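ATP phosphoribosyltransferase regulatory subunit (PDB 1USY) is probably required for the first step of histidine biosynthesis and may let histidine feedback-regulate ATP phosphoribosyltransferase. Local coordinates at residues F24-P35 with L47-V58. Sequence-based numbering, arbitrary orientation.
Sequences FFVPALEKAEEP and LFSIREDFTKTV
Phe-24 packs on the first turn of helix 54-63, against Phe-54, Thr-57 and Val-58. Its CG stands anti to the backbone N (chi1 175°), which carries the ring over to Val-58. Val-58 CG2 sits over one face, 3.8 Å from the ring centroid, as a CH-pi contact. Thr-57 CG2 comes in the ring plane at the edge, and Phe-54 CE2 also meets the edge, 4.0 Å from Phe-24 CD2. A serine here would probably leave Val-58 without its aromatic partner and open a gap beside Phe-54 and Thr-57. Val-26 CG2 meets Thr-57 CG2 tip to tip.

Farther along, strands 29-32 and 47-50 pair antiparallel. Leu-29 crosses Phe-48 at about a right angle, with Leu-29 CD2 3.5 Å from Phe-48 CB. Glu-30 and Ser-49 form a hydrogen-bonded pair. Glu-30 N gives to Ser-49 O, and Ser-49 N gives to Glu-30 O, each at 3.0 Å. Ser-49 OG adds a weak bond to the same Glu-30 O. Just past the strands, Arg-51 N is hydrogen-bonded to Ala-28 O (3.1 Å). The Arg-51 side chain bends at chi3 (-47°) and lays one guanidinium face over Ala-28 CA. Its NH1 is hydrogen-bonded to Phe-78 O, on strand 71-83. Glu-30 OE2 is hydrogen-bonded to His-61 NE2, farther along helix 54-63.

The strand pair belongs to a small three-stranded antiparallel sheet, with 47-50 between 29-32 and 40-42, within the class II synthetase-like region. Helix 54-63 follows it and meets residues 24-26. Strand 71-83 of the large sheet backs Phe-24, Phe-54 and Ile-50. Leu-29 and Ile-50 also pack against Ile-50 and Leu-29 of a second subunit.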
ATOM      1  N   PHE B  24     -17.121  14.644  21.514  1.00 20.71           N
ATOM      2  CA  PHE B  24     -15.878  13.917  21.280  1.00 19.34           C
ATOM      3  C   PHE B  24     -15.751  13.739  19.777  1.00 17.56           C
ATOM      4  O   PHE B  24     -16.414  12.889  19.219  1.00 19.89           O
ATOM      5  CB  PHE B  24     -15.923  12.567  22.000  1.00 18.75           C
ATOM      6  CG  PHE B  24     -14.741  11.702  21.731  1.00 20.41           C
ATOM      7  CD1 PHE B  24     -13.597  11.824  22.492  1.00 25.47           C
ATOM      8  CD2 PHE B  24     -14.762  10.759  20.710  1.00 20.93           C
ATOM      9  CE1 PHE B  24     -12.470  11.013  22.236  1.00 24.72           C
ATOM     10  CE2 PHE B  24     -13.663   9.956  20.438  1.00 23.26           C
ATOM     11  CZ  PHE B  24     -12.517  10.075  21.207  1.00 21.20           C
ATOM     12  N   PHE B  25     -14.934  14.576  19.132  1.00 19.85           N
ATOM     13  CA  PHE B  25     -14.711  14.523  17.679  1.00 15.34           C
ATOM     14  C   PHE B  25     -13.258  14.307  17.359  1.00 15.22           C
ATOM     15  O   PHE B  25     -12.420  15.115  17.748  1.00 17.45           O
ATOM     16  CB  PHE B  25     -15.156  15.815  17.008  1.00 15.73           C
ATOM     17  CG  PHE B  25     -16.638  15.943  16.867  1.00 16.89           C
ATOM     18  CD1 PHE B  25     -17.425  16.259  17.966  1.00 16.09           C
ATOM     19  CD2 PHE B  25     -17.248  15.737  15.639  1.00 12.67           C
ATOM     20  CE1 PHE B  25     -18.824  16.380  17.851  1.00 15.28           C
ATOM     21  CE2 PHE B  25     -18.627  15.849  15.510  1.00 12.90           C
ATOM     22  CZ  PHE B  25     -19.426  16.193  16.652  1.00  9.44           C
ATOM     23  N   VAL B  26     -12.976  13.221  16.635  1.00 17.54           N
ATOM     24  CA  VAL B  26     -11.626  12.836  16.245  1.00 17.74           C
ATOM     25  C   VAL B  26     -11.527  12.380  14.788  1.00 18.17           C
ATOM     26  O   VAL B  26     -12.509  11.983  14.188  1.00 18.74           O
ATOM     27  CB  VAL B  26     -11.051  11.692  17.135  1.00 22.77           C
ATOM     28  CG1 VAL B  26     -10.977  12.114  18.556  1.00 21.17           C
ATOM     29  CG2 VAL B  26     -11.872  10.415  16.999  1.00 23.47           C
ATOM     30  N   PRO B  27     -10.326  12.475  14.212  1.00 14.51           N
ATOM     31  CA  PRO B  27     -10.063  11.964  12.871  1.00 11.51           C
ATOM     32  C   PRO B  27     -10.429  10.530  12.689  1.00 16.42           C
ATOM     33  O   PRO B  27     -10.158   9.740  13.569  1.00 24.27           O
ATOM     34  CB  PRO B  27      -8.544  12.092  12.759  1.00  9.00           C
ATOM     35  CG  PRO B  27      -8.230  13.265  13.575  1.00 10.94           C
ATOM     36  CD  PRO B  27      -9.156  13.169  14.772  1.00  5.41           C
ATOM     37  N   ALA B  28     -11.012  10.200  11.538  1.00 22.84           N
ATOM     38  CA  ALA B  28     -11.293   8.824  11.143  1.00 20.63           C
ATOM     39  C   ALA B  28     -10.030   7.920  11.108  1.00 22.28           C
ATOM     40  O   ALA B  28     -10.072   6.760  11.520  1.00 20.96           O
ATOM     41  CB  ALA B  28     -11.979   8.830   9.780  1.00 18.94           C
ATOM     42  N   LEU B  29      -8.933   8.450  10.597  1.00 19.01           N
ATOM     43  CA  LEU B  29      -7.684   7.710  10.523  1.00 25.66           C
ATOM     44  C   LEU B  29      -6.849   7.977  11.773  1.00 27.98           C
ATOM     45  O   LEU B  29      -6.829   9.092  12.269  1.00 30.36           O
ATOM     46  CB  LEU B  29      -6.901   8.113   9.264  1.00 20.21           C
ATOM     47  CG  LEU B  29      -7.267   7.305   8.023  1.00 23.84           C
ATOM     48  CD1 LEU B  29      -6.391   7.679   6.850  1.00 24.26           C
ATOM     49  CD2 LEU B  29      -7.163   5.815   8.283  1.00 26.44           C
ATOM     50  N   GLU B  30      -6.181   6.945  12.278  1.00 27.50           N
ATOM     51  CA  GLU B  30      -5.278   7.064  13.419  1.00 29.61           C
ATOM     52  C   GLU B  30      -4.035   6.189  13.189  1.00 30.00           C
ATOM     53  O   GLU B  30      -4.148   4.988  12.950  1.00 31.86           O
ATOM     54  CB  GLU B  30      -5.998   6.665  14.708  1.00 34.13           C
ATOM     55  CG  GLU B  30      -6.717   7.831  15.384  1.00 42.94           C
ATOM     56  CD  GLU B  30      -7.633   7.414  16.525  1.00 43.94           C
ATOM     57  OE1 GLU B  30      -7.479   6.288  17.048  1.00 49.61           O
ATOM     58  OE2 GLU B  30      -8.514   8.218  16.894  1.00 42.93           O
ATOM     59  N   LYS B  31      -2.861   6.816  13.212  1.00 32.46           N
ATOM     60  CA  LYS B  31      -1.557   6.153  13.057  1.00 32.61           C
ATOM     61  C   LYS B  31      -1.414   4.939  13.966  1.00 35.03           C
ATOM     62  O   LYS B  31      -1.534   5.073  15.182  1.00 39.25           O
ATOM     63  CB  LYS B  31      -0.449   7.149  13.404  1.00 30.60           C
ATOM     64  CG  LYS B  31       0.864   6.888  12.706  1.00 36.77           C
ATOM     65  CD  LYS B  31       1.776   8.074  12.812  1.00 38.06           C
ATOM     66  CE  LYS B  31       3.198   7.663  12.593  1.00 40.63           C
ATOM     67  NZ  LYS B  31       3.310   6.187  12.404  1.00 44.15           N
ATOM     68  N   ALA B  32      -1.180   3.763  13.378  1.00 37.58           N
ATOM     69  CA  ALA B  32      -0.904   2.526  14.143  1.00 37.24           C
ATOM     70  C   ALA B  32       0.580   2.116  14.077  1.00 38.26           C
ATOM     71  O   ALA B  32       1.311   2.500  13.155  1.00 30.93           O
ATOM     72  CB  ALA B  32      -1.799   1.370  13.677  1.00 33.66           C
ATOM     73  N   GLU B  33       1.013   1.323  15.052  1.00 41.36           N
ATOM     74  CA  GLU B  33       2.424   0.930  15.150  1.00 45.37           C
ATOM     75  C   GLU B  33       2.671  -0.487  14.631  1.00 45.57           C
ATOM     76  O   GLU B  33       3.795  -0.842  14.257  1.00 43.76           O
ATOM     77  CB  GLU B  33       2.919   1.060  16.599  1.00 46.97           C
ATOM     78  N   GLU B  34       1.606  -1.283  14.627  1.00 48.23           N
ATOM     79  CA  GLU B  34       1.680  -2.685  14.236  1.00 49.75           C
ATOM     80  C   GLU B  34       0.569  -3.056  13.259  1.00 45.90           C
ATOM     81  O   GLU B  34      -0.569  -2.624  13.423  1.00 44.71           O
ATOM     82  CB  GLU B  34       1.645  -3.591  15.471  1.00 53.26           C
ATOM     83  CG  GLU B  34       3.014  -4.169  15.834  1.00 61.56           C
ATOM     84  CD  GLU B  34       2.917  -5.378  16.750  1.00 65.41           C
ATOM     85  OE1 GLU B  34       2.885  -6.522  16.245  1.00 68.66           O
ATOM     86  OE2 GLU B  34       2.868  -5.187  17.984  1.00 68.21           O
ATOM     87  N   PRO B  35       0.904  -3.854  12.244  1.00 44.69           N
ATOM     88  CA  PRO B  35      -0.075  -4.270  11.230  1.00 43.29           C
ATOM     89  C   PRO B  35      -1.157  -5.201  11.788  1.00 43.47           C
ATOM     90  O   PRO B  35      -1.253  -6.352  11.379  1.00 42.63           O
ATOM     91  CB  PRO B  35       0.788  -5.010  10.194  1.00 43.05           C
ATOM     92  CG  PRO B  35       2.211  -4.661  10.510  1.00 38.66           C
ATOM     93  CD  PRO B  35       2.243  -4.421  11.978  1.00 41.21           C
ATOM     94  N   LEU B  47       1.220   3.375   8.775  1.00 14.11           N
ATOM     95  CA  LEU B  47       0.103   2.434   8.830  1.00  9.80           C
ATOM     96  C   LEU B  47      -1.011   3.107   9.573  1.00  9.34           C
ATOM     97  O   LEU B  47      -0.755   3.846  10.508  1.00  6.62           O
ATOM     98  CB  LEU B  47       0.473   1.204   9.618  1.00 11.60           C
ATOM     99  CG  LEU B  47       1.134   0.099   8.833  1.00 20.79           C
ATOM    100  CD1 LEU B  47       1.773  -0.842   9.816  1.00 26.79           C
ATOM    101  CD2 LEU B  47       0.118  -0.617   8.019  1.00 25.95           C
ATOM    102  N   PHE B  48      -2.252   2.834   9.194  1.00  9.08           N
ATOM    103  CA  PHE B  48      -3.369   3.453   9.894  1.00 13.88           C
ATOM    104  C   PHE B  48      -4.442   2.438  10.259  1.00 16.83           C
ATOM    105  O   PHE B  48      -4.640   1.466   9.543  1.00 18.02           O
ATOM    106  CB  PHE B  48      -3.992   4.584   9.042  1.00 11.99           C
ATOM    107  CG  PHE B  48      -3.101   5.801   8.861  1.00  4.38           C
ATOM    108  CD1 PHE B  48      -2.419   6.008   7.680  1.00  4.51           C
ATOM    109  CD2 PHE B  48      -2.979   6.752   9.867  1.00  8.39           C
ATOM    110  CE1 PHE B  48      -1.600   7.148   7.501  1.00  8.97           C
ATOM    111  CE2 PHE B  48      -2.170   7.875   9.699  1.00  5.96           C
ATOM    112  CZ  PHE B  48      -1.491   8.077   8.506  1.00  3.35           C
ATOM    113  N   SER B  49      -5.114   2.664  11.383  1.00 16.13           N
ATOM    114  CA  SER B  49      -6.398   2.037  11.629  1.00 18.00           C
ATOM    115  C   SER B  49      -7.438   3.067  11.334  1.00 19.69           C
ATOM    116  O   SER B  49      -7.186   4.271  11.453  1.00 13.98           O
ATOM    117  CB  SER B  49      -6.567   1.562  13.073  1.00 21.88           C
ATOM    118  OG  SER B  49      -5.757   2.316  13.947  1.00 39.91           O
ATOM    119  N   ILE B  50      -8.604   2.573  10.922  1.00 23.30           N
ATOM    120  CA  ILE B  50      -9.762   3.399  10.628  1.00 24.03           C
ATOM    121  C   ILE B  50     -10.826   3.062  11.649  1.00 26.96           C
ATOM    122  O   ILE B  50     -10.940   1.910  12.071  1.00 28.12           O
ATOM    123  CB  ILE B  50     -10.255   3.171   9.196  1.00 25.34           C
ATOM    124  CG1 ILE B  50     -11.131   4.340   8.754  1.00 22.66           C
ATOM    125  CG2 ILE B  50     -11.013   1.867   9.097  1.00 28.60           C
ATOM    126  CD1 ILE B  50     -11.438   4.392   7.273  1.00 23.78           C
ATOM    127  N   ARG B  51     -11.585   4.083  12.053  1.00 26.79           N
ATOM    128  CA  ARG B  51     -12.487   3.994  13.191  1.00 24.31           C
ATOM    129  C   ARG B  51     -13.567   2.943  12.912  1.00 25.38           C
ATOM    130  O   ARG B  51     -14.394   3.115  12.025  1.00 27.93           O
ATOM    131  CB  ARG B  51     -13.071   5.380  13.472  1.00 27.09           C
ATOM    132  CG  ARG B  51     -14.142   5.454  14.540  1.00 28.30           C
ATOM    133  CD  ARG B  51     -15.015   6.714  14.480  1.00 31.95           C
ATOM    134  NE  ARG B  51     -14.212   7.922  14.328  1.00 35.78           N
ATOM    135  CZ  ARG B  51     -14.462   8.892  13.456  1.00 36.21           C
ATOM    136  NH1 ARG B  51     -15.513   8.836  12.661  1.00 39.53           N
ATOM    137  NH2 ARG B  51     -13.666   9.940  13.376  1.00 43.09           N
ATOM    138  N   GLU B  52     -13.517   1.845  13.663  1.00 27.67           N
ATOM    139  CA  GLU B  52     -14.392   0.693  13.466  1.00 24.81           C
ATOM    140  C   GLU B  52     -15.291   0.527  14.662  1.00 24.51           C
ATOM    141  O   GLU B  52     -16.307  -0.142  14.581  1.00 28.37           O
ATOM    142  CB  GLU B  52     -13.575  -0.578  13.295  1.00 25.33           C
ATOM    143  CG  GLU B  52     -12.953  -0.706  11.924  1.00 30.79           C
ATOM    144  CD  GLU B  52     -12.248  -2.036  11.697  1.00 38.32           C
ATOM    145  OE1 GLU B  52     -11.012  -2.126  11.908  1.00 38.32           O
ATOM    146  OE2 GLU B  52     -12.926  -2.993  11.277  1.00 41.98           O
ATOM    147  N   ASP B  53     -14.938   1.141  15.779  1.00 24.41           N
ATOM    148  CA  ASP B  53     -15.739   0.976  16.986  1.00 24.08           C
ATOM    149  C   ASP B  53     -15.535   2.176  17.880  1.00 24.00           C
ATOM    150  O   ASP B  53     -14.422   2.374  18.391  1.00 29.55           O
ATOM    151  CB  ASP B  53     -15.315  -0.308  17.732  1.00 26.62           C
ATOM    152  CG  ASP B  53     -16.149  -0.576  18.984  1.00 22.24           C
ATOM    153  OD1 ASP B  53     -16.567   0.398  19.654  1.00 31.60           O
ATOM    154  N   PHE B  54     -16.592   2.965  18.091  1.00 21.77           N
ATOM    155  CA  PHE B  54     -16.438   4.207  18.847  1.00 23.44           C
ATOM    156  C   PHE B  54     -15.962   4.004  20.260  1.00 28.04           C
ATOM    157  O   PHE B  54     -15.162   4.800  20.754  1.00 32.64           O
ATOM    158  CB  PHE B  54     -17.662   5.127  18.798  1.00 23.82           C
ATOM    159  CG  PHE B  54     -17.418   6.367  18.000  1.00 21.40           C
ATOM    160  CD1 PHE B  54     -17.906   6.489  16.722  1.00 19.26           C
ATOM    161  CD2 PHE B  54     -16.611   7.382  18.497  1.00 23.58           C
ATOM    162  CE1 PHE B  54     -17.619   7.642  15.967  1.00 28.30           C
ATOM    163  CE2 PHE B  54     -16.334   8.536  17.751  1.00 23.20           C
ATOM    164  CZ  PHE B  54     -16.824   8.656  16.485  1.00 18.62           C
ATOM    165  N   THR B  55     -16.402   2.919  20.902  1.00 30.69           N
ATOM    166  CA  THR B  55     -16.000   2.697  22.288  1.00 28.46           C
ATOM    167  C   THR B  55     -14.536   2.323  22.314  1.00 21.27           C
ATOM    168  O   THR B  55     -13.817   2.779  23.176  1.00 22.34           O
ATOM    169  CB  THR B  55     -16.897   1.681  23.031  1.00 29.57           C
ATOM    170  OG1 THR B  55     -16.535   0.372  22.629  1.00 39.07           O
ATOM    171  CG2 THR B  55     -18.341   1.792  22.551  1.00 30.73           C
ATOM    172  N   LYS B  56     -14.089   1.557  21.325  1.00 22.33           N
ATOM    173  CA  LYS B  56     -12.681   1.200  21.194  1.00 23.56           C
ATOM    174  C   LYS B  56     -11.860   2.482  21.011  1.00 22.05           C
ATOM    175  O   LYS B  56     -10.857   2.681  21.673  1.00 18.00           O
ATOM    176  CB  LYS B  56     -12.494   0.245  20.012  1.00 31.31           C
ATOM    177  CG  LYS B  56     -11.213  -0.607  20.021  1.00 41.10           C
ATOM    178  CD  LYS B  56     -11.369  -1.877  19.148  1.00 50.37           C
ATOM    179  CE  LYS B  56     -11.060  -3.188  19.906  1.00 52.02           C
ATOM    180  NZ  LYS B  56     -11.926  -4.316  19.423  1.00 49.32           N
ATOM    181  N   THR B  57     -12.341   3.373  20.152  1.00 22.17           N
ATOM    182  CA  THR B  57     -11.715   4.674  19.937  1.00 19.53           C
ATOM    183  C   THR B  57     -11.715   5.583  21.164  1.00 17.39           C
ATOM    184  O   THR B  57     -10.709   6.172  21.490  1.00 15.77           O
ATOM    185  CB  THR B  57     -12.412   5.387  18.772  1.00 19.66           C
ATOM    186  OG1 THR B  57     -11.977   4.795  17.545  1.00 23.98           O
ATOM    187  CG2 THR B  57     -11.958   6.839  18.684  1.00 14.61           C
ATOM    188  N   VAL B  58     -12.851   5.734  21.819  1.00 16.77           N
ATOM    189  CA  VAL B  58     -12.919   6.643  22.940  1.00 20.29           C
ATOM    190  C   VAL B  58     -11.987   6.087  24.000  1.00 26.83           C
ATOM    191  O   VAL B  58     -11.303   6.830  24.694  1.00 31.12           O
ATOM    192  CB  VAL B  58     -14.370   6.807  23.427  1.00 22.51           C
ATOM    193  CG1 VAL B  58     -14.440   7.483  24.783  1.00 22.42           C
ATOM    194  CG2 VAL B  58     -15.208   7.587  22.380  1.00 20.14           C
TER